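Local coordinates for protein putative polyketide synthase (Brevibacillus brevis, PDB 6HP2) that acts as the O-methyltransferase domain of a trans-AT polyketide synthase, binding S-adenosyl-L-homocysteine, and probably takes part in biosynthesis of the antibiotic bacillaene, at residues Cys89-Ser94 with Glu193-Leu198; Asp165-Ile170 with Gln184-Ser189; Leu227-Gln232 with Thr300-Trp305. All coordinates share one frame; numbering follows the deposited sequence.

Contact 1 of 3, residues Cys89-Ser94 with Glu193-Leu198; sequences CKENFS and EGTVLL
E91 reaches from the loop after helix 70-88 onto strand 194-203, where T195 and L197 receive it on the same face of the sheet; the loop is thereby fastened to the central sheet of the Rossmann-like methyltransferase domain. The packed part is small and buried. E91 CG lies 3.9 Å from L197 CD1, and the bend at chi2 (-48°) turns the carboxylate to the threonine. T195 OG1 donates to E91 OE1 over 3.2 Å, meeting the oxygen on its syn side but 26° out of the carboxylate plane. The other oxygen rests among methyl groups, E91 OE2 being 3.9 Å from T195 CG2. F88 and L87 of helix 70-88 pack on L197 and continue the apolar setting.

The flanks of the loop behave otherwise. N92 and S94 are exposed, and the end of K90 leads away from the strand to a salt bridge with E237.

T195 OG1 also accepts from K292 NZ on the neighbouring strand 284-293. The threonine hydroxyl thus bridges a lysine and a buried carboxylate, which would be expected to ease the cost of burying the charge of E91 and to favour its ionised form.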
loop_
_atom_site.group_PDB
_atom_site.type_symbol
_atom_site.label_atom_id
_atom_site.label_comp_id
_atom_site.label_asym_id
_atom_site.label_seq_id
_atom_site.Cartn_x
_atom_site.Cartn_y
_atom_site.Cartn_z
ATOM N N CYS A 89 -5.297 11.551 -2.307
ATOM C CA CYS A 89 -5.678 12.972 -2.318
ATOM C C CYS A 89 -6.272 13.474 -3.636
ATOM O O CYS A 89 -6.625 14.677 -3.716
ATOM C CB CYS A 89 -4.489 13.858 -1.958
ATOM S SG CYS A 89 -3.243 14.027 -3.260
ATOM N N LYS A 90 -6.421 12.602 -4.651
ATOM C CA LYS A 90 -7.115 12.962 -5.889
ATOM C C LYS A 90 -8.518 12.357 -5.959
ATOM O O LYS A 90 -9.195 12.538 -6.934
ATOM C CB LYS A 90 -6.335 12.511 -7.149
ATOM C CG LYS A 90 -4.952 13.116 -7.245
ATOM C CD LYS A 90 -4.969 14.592 -7.459
ATOM C CE LYS A 90 -3.518 15.168 -7.571
ATOM N NZ LYS A 90 -2.759 14.616 -8.717
ATOM N N GLU A 91 -8.949 11.606 -4.966
ATOM C CA GLU A 91 -10.224 10.915 -5.006
ATOM C C GLU A 91 -11.317 11.805 -4.448
ATOM O O GLU A 91 -11.070 12.652 -3.589
ATOM C CB GLU A 91 -10.118 9.626 -4.195
ATOM C CG GLU A 91 -8.891 8.815 -4.602
ATOM C CD GLU A 91 -8.750 8.662 -6.134
ATOM O OE1 GLU A 91 -9.759 8.266 -6.783
ATOM O OE2 GLU A 91 -7.624 8.957 -6.684
ATOM N N ASN A 92 -12.502 11.658 -4.998
ATOM C CA ASN A 92 -13.713 12.335 -4.529
ATOM C C ASN A 92 -14.541 11.296 -3.784
ATOM O O ASN A 92 -15.201 10.444 -4.411
ATOM C CB ASN A 92 -14.505 12.937 -5.694
ATOM C CG ASN A 92 -15.760 13.613 -5.240
ATOM O OD1 ASN A 92 -16.182 13.403 -4.142
ATOM N ND2 ASN A 92 -16.372 14.422 -6.101
ATOM N N PHE A 93 -14.485 11.337 -2.444
ATOM C CA PHE A 93 -15.177 10.305 -1.682
ATOM C C PHE A 93 -16.684 10.540 -1.666
ATOM O O PHE A 93 -17.448 9.624 -1.326
ATOM C CB PHE A 93 -14.657 10.243 -0.250
ATOM C CG PHE A 93 -13.371 9.562 -0.120
ATOM C CD1 PHE A 93 -12.184 10.223 -0.399
ATOM C CD2 PHE A 93 -13.305 8.250 0.324
ATOM C CE1 PHE A 93 -10.967 9.596 -0.275
ATOM C CE2 PHE A 93 -12.061 7.629 0.445
ATOM C CZ PHE A 93 -10.905 8.300 0.154
ATOM N N SER A 94 -17.124 11.735 -2.050
ATOM C CA SER A 94 -18.566 11.952 -2.180
ATOM C C SER A 94 -19.152 11.140 -3.325
ATOM O O SER A 94 -20.306 10.712 -3.252
ATOM C CB SER A 94 -18.858 13.446 -2.357
ATOM O OG SER A 94 -20.222 13.672 -2.620
ATOM N N GLU A 193 -15.650 3.990 -14.226
ATOM C CA GLU A 193 -14.986 5.229 -13.797
ATOM C C GLU A 193 -14.201 5.060 -12.479
ATOM O O GLU A 193 -13.804 6.053 -11.850
ATOM C CB GLU A 193 -16.011 6.352 -13.655
ATOM C CG GLU A 193 -16.770 6.662 -14.938
ATOM C CD GLU A 193 -15.892 7.260 -16.023
ATOM O OE1 GLU A 193 -14.712 7.561 -15.747
ATOM O OE2 GLU A 193 -16.388 7.431 -17.159
ATOM N N GLY A 194 -13.987 3.881 -12.070
ATOM C CA GLY A 194 -13.290 3.638 -10.811
ATOM C C GLY A 194 -11.759 3.859 -10.831
ATOM O O GLY A 194 -11.112 4.036 -11.863
ATOM N N THR A 195 -11.170 3.836 -9.622
ATOM C CA THR A 195 -9.738 3.972 -9.422
ATOM C C THR A 195 -9.192 2.792 -8.658
ATOM O O THR A 195 -9.852 2.268 -7.745
ATOM C CB THR A 195 -9.464 5.291 -8.644
ATOM O OG1 THR A 195 -10.055 6.383 -9.356
ATOM C CG2 THR A 195 -8.008 5.571 -8.556
ATOM N N VAL A 196 -8.016 2.370 -9.071
ATOM C CA VAL A 196 -7.195 1.456 -8.310
ATOM C C VAL A 196 -6.037 2.246 -7.694
ATOM O O VAL A 196 -5.271 2.897 -8.405
ATOM C CB VAL A 196 -6.700 0.281 -9.152
ATOM C CG1 VAL A 196 -5.973 -0.736 -8.200
ATOM C CG2 VAL A 196 -7.822 -0.307 -9.892
ATOM N N LEU A 197 -5.852 2.110 -6.376
ATOM C CA LEU A 197 -4.760 2.740 -5.653
ATOM C C LEU A 197 -3.870 1.658 -5.039
ATOM O O LEU A 197 -4.308 0.855 -4.197
ATOM C CB LEU A 197 -5.304 3.688 -4.599
ATOM C CG LEU A 197 -6.168 4.817 -5.057
ATOM C CD1 LEU A 197 -6.857 5.542 -3.880
ATOM C CD2 LEU A 197 -5.357 5.806 -5.861
ATOM N N LEU A 198 -2.618 1.664 -5.445
ATOM C CA LEU A 198 -1.635 0.745 -4.927
ATOM C C LEU A 198 -0.444 1.461 -4.327
ATOM O O LEU A 198 -0.047 2.541 -4.767
ATOM C CB LEU A 198 -1.113 -0.149 -6.027
ATOM C CG LEU A 198 -2.082 -0.867 -6.880
ATOM C CD1 LEU A 198 -1.253 -1.597 -7.991
ATOM C CD2 LEU A 198 -2.874 -1.858 -6.133
#

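Contact 2 of 3, residues Asp165-Ile170 with Gln184-Ser189; sequences DMIVGI and QNISSS. With SAH (S-adenosyl-L-homocysteine), chain B.
With chi1 at -63° and chi2 at -178°, I167 carries CG1 on the side away from its own carbonyl carbon and extends CD1 straight out from strand 164-170 toward the last turn of helix 179-188. I186 has its CG1 placed likewise (chi1 -69°), which sets the CG2 branch anti to the backbone N, and it is this branch that faces the incoming methyl. The two meet methyl to methyl, I167 CD1 to I186 CG2 at 4.1 Å.

The same methyl comes still closer to the backbone at the end of the helix. I167 CD1 lies 3.5 Å from I186 O and 3.8 Å from S189 O, so it fits against the place where the helix stops. There S189 leaves helical geometry, and I186 O accepts S189 N at 3.1 Å. No hydrogen bond crosses the contact; a methyl group packs against another methyl and against two backbone carbonyl oxygens.

Three residues further along, the strand changes task. I170 O accepts the amino N of S-adenosyl-L-homocysteine at 3.1 Å, and I170 CG2 touches the ligand's carboxylate atom OXT at 3.5 Å. On the helix side, N185 bonds through its amide to the backbone of S155, D158 and F160, which ties the helix to the loop whose S155 N also binds the ligand.

This is the beta-alpha-beta crossover of a Rossmann-like methyltransferase fold: helix 179-188 links the adjacent parallel strands 164-170 and 194-203. I186 spreads onto V196 of the second strand and onto F102, while I167 also meets L100 of strand 98-101. M166 and V168 pack on F88, so helix 70-88 covers the other face of the sheet.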
loop_
_atom_site.group_PDB
_atom_site.type_symbol
_atom_site.label_atom_id
_atom_site.label_comp_id
_atom_site.label_asym_id
_atom_site.label_seq_id
_atom_site.Cartn_x
_atom_site.Cartn_y
_atom_site.Cartn_z
ATOM N N ASP A 165 -16.061 1.340 -6.711
ATOM C CA ASP A 165 -15.577 2.589 -7.261
ATOM C C ASP A 165 -14.105 2.800 -6.960
ATOM O O ASP A 165 -13.419 3.531 -7.677
ATOM C CB ASP A 165 -16.409 3.723 -6.678
ATOM C CG ASP A 165 -17.880 3.486 -6.858
ATOM O OD1 ASP A 165 -18.289 3.296 -8.036
ATOM O OD2 ASP A 165 -18.615 3.401 -5.811
ATOM N N MET A 166 -13.604 2.207 -5.885
ATOM C CA MET A 166 -12.202 2.342 -5.535
ATOM C C MET A 166 -11.702 1.017 -5.009
ATOM O O MET A 166 -12.384 0.387 -4.184
ATOM C CB MET A 166 -12.060 3.439 -4.483
ATOM C CG MET A 166 -10.618 3.718 -4.074
ATOM S SD MET A 166 -10.586 4.942 -2.719
ATOM C CE MET A 166 -11.225 6.354 -3.559
ATOM N N ILE A 167 -10.527 0.584 -5.502
ATOM C CA ILE A 167 -9.914 -0.649 -5.060
ATOM C C ILE A 167 -8.500 -0.303 -4.580
ATOM O O ILE A 167 -7.739 0.378 -5.288
ATOM C CB ILE A 167 -9.888 -1.704 -6.184
ATOM C CG1 ILE A 167 -11.280 -2.072 -6.573
ATOM C CG2 ILE A 167 -9.071 -2.941 -5.742
ATOM C CD1 ILE A 167 -11.471 -3.157 -7.647
ATOM N N VAL A 168 -8.157 -0.761 -3.373
ATOM C CA VAL A 168 -6.990 -0.285 -2.665
ATOM C C VAL A 168 -6.116 -1.488 -2.355
ATOM O O VAL A 168 -6.608 -2.487 -1.797
ATOM C CB VAL A 168 -7.396 0.469 -1.386
ATOM C CG1 VAL A 168 -6.138 0.847 -0.599
ATOM C CG2 VAL A 168 -8.180 1.665 -1.723
ATOM N N GLY A 169 -4.829 -1.405 -2.740
ATOM C CA GLY A 169 -3.858 -2.420 -2.313
ATOM C C GLY A 169 -2.577 -1.802 -1.809
ATOM O O GLY A 169 -1.676 -1.470 -2.610
ATOM N N ILE A 170 -2.465 -1.605 -0.502
ATOM C CA ILE A 170 -1.268 -0.980 0.049
ATOM C C ILE A 170 -0.269 -2.061 0.482
ATOM O O ILE A 170 -0.560 -2.818 1.409
ATOM C CB ILE A 170 -1.626 -0.097 1.256
ATOM C CG1 ILE A 170 -2.531 1.053 0.808
ATOM C CG2 ILE A 170 -0.368 0.442 1.916
ATOM C CD1 ILE A 170 -3.135 1.842 1.950
ATOM N N GLN A 184 -6.980 -9.852 -12.851
ATOM C CA GLN A 184 -8.268 -10.228 -13.405
ATOM C C GLN A 184 -9.369 -9.897 -12.414
ATOM O O GLN A 184 -10.391 -9.300 -12.779
ATOM C CB GLN A 184 -8.278 -11.717 -13.760
ATOM C CG GLN A 184 -9.596 -12.244 -14.228
ATOM C CD GLN A 184 -9.960 -11.732 -15.606
ATOM O OE1 GLN A 184 -9.132 -11.159 -16.294
ATOM N NE2 GLN A 184 -11.182 -11.923 -15.991
ATOM N N ASN A 185 -9.153 -10.270 -11.150
ATOM C CA ASN A 185 -10.108 -10.036 -10.079
ATOM C C ASN A 185 -10.354 -8.551 -9.903
ATOM O O ASN A 185 -11.500 -8.101 -9.851
ATOM C CB ASN A 185 -9.591 -10.690 -8.777
ATOM C CG ASN A 185 -10.714 -11.105 -7.813
ATOM O OD1 ASN A 185 -11.914 -10.964 -8.095
ATOM N ND2 ASN A 185 -10.322 -11.647 -6.676
ATOM N N ILE A 186 -9.289 -7.773 -9.873
ATOM C CA ILE A 186 -9.406 -6.328 -9.662
ATOM C C ILE A 186 -10.171 -5.680 -10.810
ATOM O O ILE A 186 -11.159 -4.951 -10.606
ATOM C CB ILE A 186 -8.012 -5.710 -9.517
ATOM C CG1 ILE A 186 -7.358 -6.155 -8.208
ATOM C CG2 ILE A 186 -8.052 -4.134 -9.700
ATOM C CD1 ILE A 186 -5.918 -5.726 -8.106
ATOM N N SER A 187 -9.766 -5.993 -12.042
ATOM C CA SER A 187 -10.368 -5.334 -13.200
ATOM C C SER A 187 -11.835 -5.705 -13.357
ATOM O O SER A 187 -12.663 -4.869 -13.753
ATOM C CB SER A 187 -9.582 -5.709 -14.472
ATOM O OG SER A 187 -10.099 -5.009 -15.580
ATOM N N SER A 188 -12.160 -6.981 -13.132
ATOM C CA SER A 188 -13.507 -7.464 -13.226
ATOM C C SER A 188 -14.424 -6.848 -12.183
ATOM O O SER A 188 -15.618 -6.834 -12.418
ATOM C CB SER A 188 -13.529 -8.985 -13.071
ATOM O OG SER A 188 -13.071 -9.600 -14.250
ATOM N N SER A 189 -13.900 -6.345 -11.061
ATOM C CA SER A 189 -14.706 -5.750 -10.006
ATOM C C SER A 189 -14.604 -4.229 -9.929
ATOM O O SER A 189 -15.026 -3.638 -8.912
ATOM C CB SER A 189 -14.303 -6.330 -8.628
ATOM O OG SER A 189 -14.594 -7.691 -8.588
HETATM N N SAH B . -2.780 -2.869 3.605
HETATM C CA SAH B . -2.548 -3.119 5.024
HETATM C CB SAH B . -1.750 -4.396 5.258
HETATM C CG SAH B . -0.505 -4.563 4.406
HETATM S SD SAH B . 0.453 -6.015 4.933
HETATM C C SAH B . -1.841 -1.914 5.594
HETATM O O SAH B . -1.557 -1.867 6.791
HETATM O OXT SAH B . -1.568 -0.974 4.855
HETATM C "C5'" SAH B . -0.011 -7.115 3.576
HETATM C "C4'" SAH B . -1.473 -7.551 3.656
HETATM O "O4'" SAH B . -1.790 -8.297 2.459
HETATM C "C3'" SAH B . -1.707 -8.575 4.815
HETATM O "O3'" SAH B . -2.952 -8.174 5.408
HETATM C "C2'" SAH B . -1.834 -9.945 4.154
HETATM O "O2'" SAH B . -2.659 -10.855 4.819
HETATM C "C1'" SAH B . -2.421 -9.527 2.787
HETATM N N9 SAH B . -2.263 -10.488 1.698
HETATM C C8 SAH B . -1.109 -11.023 1.199
HETATM N N7 SAH B . -1.467 -11.890 0.247
HETATM C C5 SAH B . -2.813 -11.862 0.099
HETATM C C6 SAH B . -3.710 -12.540 -0.718
HETATM N N6 SAH B . -3.352 -13.404 -1.666
HETATM N N1 SAH B . -5.040 -12.257 -0.615
HETATM C C2 SAH B . -5.513 -11.390 0.353
HETATM N N3 SAH B . -4.620 -10.753 1.176
HETATM C C4 SAH B . -3.312 -11.021 1.076
#

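Contact 3 of 3, residues Leu227-Gln232 with Thr300-Trp305; sequences LLAEHQ and TKRCEW
A229 and R302 bring two helices together just where a Schellman motif ends helix 221-230. In that motif Q232, with positive phi, is the C-prime residue: its N returns to A229 O, and L233 N bonds to L228 O. The second helix, 299-310, presents its first turns to this ending.

T300 and K301 belong to its opening turn, where K301 N is bonded to T298 OG1. R302 follows and bears most of the contact. Its CB rests 3.7 Å from A229 CB, a close approach that the small alanine permits and that matches a separation of 5.2 Å between A229 CA and R302 CA. Beyond it the chain folds at CD (chi3 -67°), swinging the guanidinium round to the helix terminus. R302 NE donates to A229 O at 2.9 Å, in the carbonyl plane and on a lone pair, with an angle of 146° at the hydrogen; NH2 adds a weak second bond to the same oxygen. A229 O therefore serves both the Schellman turn and the arginine. Q232 CA lies over one guanidinium face, 3.5 Å from R302 NE and offset toward the rim, while NH1 bonds to A294 O. A positive group held at the carbonyl end of a helix is likely to be favoured by the helix dipole.

C303, next in line, lays its sulfur against the same alanine, SG to A229 CB at 3.5 Å, so two consecutive residues touch the same methyl. Two residues later W305 turns from helix 221-230 to strand 233-240, packing on V234, and its indole NE1 donates to the backbone oxygen I235 O.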
loop_
_atom_site.group_PDB
_atom_site.type_symbol
_atom_site.label_atom_id
_atom_site.label_comp_id
_atom_site.label_asym_id
_atom_site.label_seq_id
_atom_site.Cartn_x
_atom_site.Cartn_y
_atom_site.Cartn_z
ATOM N N LEU A 227 1.351 -6.122 -17.467
ATOM C CA LEU A 227 0.377 -6.685 -16.546
ATOM C C LEU A 227 -0.836 -5.763 -16.435
ATOM O O LEU A 227 -1.984 -6.202 -16.530
ATOM C CB LEU A 227 1.010 -6.886 -15.174
ATOM C CG LEU A 227 0.088 -7.299 -14.013
ATOM C CD1 LEU A 227 -0.498 -8.674 -14.316
ATOM C CD2 LEU A 227 0.855 -7.307 -12.696
ATOM N N LEU A 228 -0.591 -4.474 -16.234
ATOM C CA LEU A 228 -1.686 -3.518 -16.146
ATOM C C LEU A 228 -2.425 -3.416 -17.469
ATOM O O LEU A 228 -3.642 -3.546 -17.490
ATOM C CB LEU A 228 -1.179 -2.144 -15.720
ATOM C CG LEU A 228 -0.521 -2.099 -14.371
ATOM C CD1 LEU A 228 -0.008 -0.681 -14.099
ATOM C CD2 LEU A 228 -1.464 -2.511 -13.243
ATOM N N ALA A 229 -1.695 -3.201 -18.587
ATOM C CA ALA A 229 -2.323 -3.071 -19.894
ATOM C C ALA A 229 -3.161 -4.311 -20.211
ATOM O O ALA A 229 -4.251 -4.209 -20.771
ATOM C CB ALA A 229 -1.259 -2.891 -21.016
ATOM N N GLU A 230 -2.698 -5.495 -19.797
ATOM C CA GLU A 230 -3.435 -6.726 -20.111
ATOM C C GLU A 230 -4.800 -6.728 -19.438
ATOM O O GLU A 230 -5.762 -7.289 -19.979
ATOM C CB GLU A 230 -2.655 -7.960 -19.668
ATOM C CG GLU A 230 -3.380 -9.246 -19.961
ATOM C CD GLU A 230 -3.392 -9.552 -21.449
ATOM O OE1 GLU A 230 -2.439 -9.135 -22.144
ATOM O OE2 GLU A 230 -4.373 -10.173 -21.926
ATOM N N HIS A 231 -4.912 -6.099 -18.266
ATOM C CA HIS A 231 -6.200 -6.032 -17.577
ATOM C C HIS A 231 -6.865 -4.660 -17.688
ATOM O O HIS A 231 -7.564 -4.238 -16.778
ATOM C CB HIS A 231 -5.991 -6.468 -16.140
ATOM C CG HIS A 231 -5.473 -7.871 -16.055
ATOM N ND1 HIS A 231 -6.302 -8.969 -16.201
ATOM C CD2 HIS A 231 -4.208 -8.356 -16.045
ATOM C CE1 HIS A 231 -5.570 -10.069 -16.196
ATOM N NE2 HIS A 231 -4.302 -9.721 -16.073
ATOM N N GLN A 232 -6.662 -3.979 -18.811
ATOM C CA GLN A 232 -7.373 -2.748 -19.167
ATOM C C GLN A 232 -6.995 -1.562 -18.284
ATOM O O GLN A 232 -7.695 -0.551 -18.243
ATOM C CB GLN A 232 -8.888 -2.973 -19.115
ATOM C CG GLN A 232 -9.440 -4.020 -20.098
ATOM C CD GLN A 232 -9.252 -5.444 -19.613
ATOM O OE1 GLN A 232 -9.645 -5.795 -18.500
ATOM N NE2 GLN A 232 -8.647 -6.275 -20.450
ATOM N N THR A 300 -1.847 -2.066 -27.104
ATOM C CA THR A 300 -0.586 -1.409 -27.432
ATOM C C THR A 300 -0.566 0.025 -26.915
ATOM O O THR A 300 0.454 0.490 -26.407
ATOM C CB THR A 300 -0.341 -1.468 -28.932
ATOM O OG1 THR A 300 -0.386 -2.846 -29.331
ATOM C CG2 THR A 300 1.010 -0.878 -29.283
ATOM N N LYS A 301 -1.687 0.731 -27.021
ATOM C CA LYS A 301 -1.747 2.109 -26.552
ATOM C C LYS A 301 -1.747 2.177 -25.035
ATOM O O LYS A 301 -1.186 3.113 -24.434
ATOM C CB LYS A 301 -2.999 2.793 -27.109
ATOM C CG LYS A 301 -2.874 3.218 -28.597
ATOM C CD LYS A 301 -1.827 4.313 -28.769
ATOM C CE LYS A 301 -1.937 4.997 -30.113
ATOM N NZ LYS A 301 -1.719 4.052 -31.237
ATOM N N ARG A 302 -2.358 1.195 -24.387
ATOM C CA ARG A 302 -2.230 1.124 -22.937
ATOM C C ARG A 302 -0.779 0.924 -22.526
ATOM O O ARG A 302 -0.312 1.534 -21.541
ATOM C CB ARG A 302 -3.114 0.018 -22.382
ATOM C CG ARG A 302 -4.623 0.296 -22.582
ATOM C CD ARG A 302 -5.521 -0.573 -21.709
ATOM N NE ARG A 302 -5.503 -1.978 -22.045
ATOM C CZ ARG A 302 -6.411 -2.583 -22.801
ATOM N NH1 ARG A 302 -7.439 -1.905 -23.304
ATOM N NH2 ARG A 302 -6.306 -3.873 -23.049
ATOM N N CYS A 303 -0.050 0.075 -23.259
ATOM C CA CYS A 303 1.373 -0.142 -22.957
ATOM C C CYS A 303 2.176 1.129 -23.138
ATOM O O CYS A 303 3.002 1.480 -22.295
ATOM C CB CYS A 303 1.957 -1.240 -23.857
ATOM S SG CYS A 303 1.419 -2.862 -23.321
ATOM N N GLU A 304 1.926 1.850 -24.230
ATOM C CA GLU A 304 2.687 3.059 -24.498
ATOM C C GLU A 304 2.380 4.115 -23.461
ATOM O O GLU A 304 3.285 4.825 -23.003
ATOM C CB GLU A 304 2.378 3.575 -25.926
ATOM C CG GLU A 304 2.830 2.561 -26.960
ATOM C CD GLU A 304 2.519 2.994 -28.384
ATOM O OE1 GLU A 304 3.203 2.487 -29.304
ATOM O OE2 GLU A 304 1.597 3.835 -28.560
ATOM N N TRP A 305 1.118 4.198 -23.026
ATOM C CA TRP A 305 0.796 5.147 -21.965
ATOM C C TRP A 305 1.525 4.785 -20.675
ATOM O O TRP A 305 2.146 5.633 -20.010
ATOM C CB TRP A 305 -0.704 5.143 -21.739
ATOM C CG TRP A 305 -1.154 6.155 -20.755
ATOM C CD1 TRP A 305 -1.256 6.013 -19.418
ATOM C CD2 TRP A 305 -1.500 7.523 -21.054
ATOM N NE1 TRP A 305 -1.696 7.186 -18.863
ATOM C CE2 TRP A 305 -1.841 8.135 -19.844
ATOM C CE3 TRP A 305 -1.546 8.283 -22.235
ATOM C CZ2 TRP A 305 -2.240 9.480 -19.767
ATOM C CZ3 TRP A 305 -1.946 9.614 -22.158
ATOM C CH2 TRP A 305 -2.286 10.195 -20.935
#

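Contacts 1 and 2 are buried and share the central sheet: strands 164-170 and 194-203 are neighbours, and the bonds between L197 N and I167 O and between L197 O and G169 N join the two contacts directly. They work on opposite faces, contact 1 burying a carboxylate and contact 2 relying on methyl groups, with the ligand at the C-terminal end of strand 164-170. Contact 3 is only partly buried and lies farther from the chain centre, away from the ligand; there a charged side chain grips a helix terminus. It still meets contact 2, since S187 OG is bonded to H231 O and Q232 OE1, whereas contacts 1 and 3 do not touch.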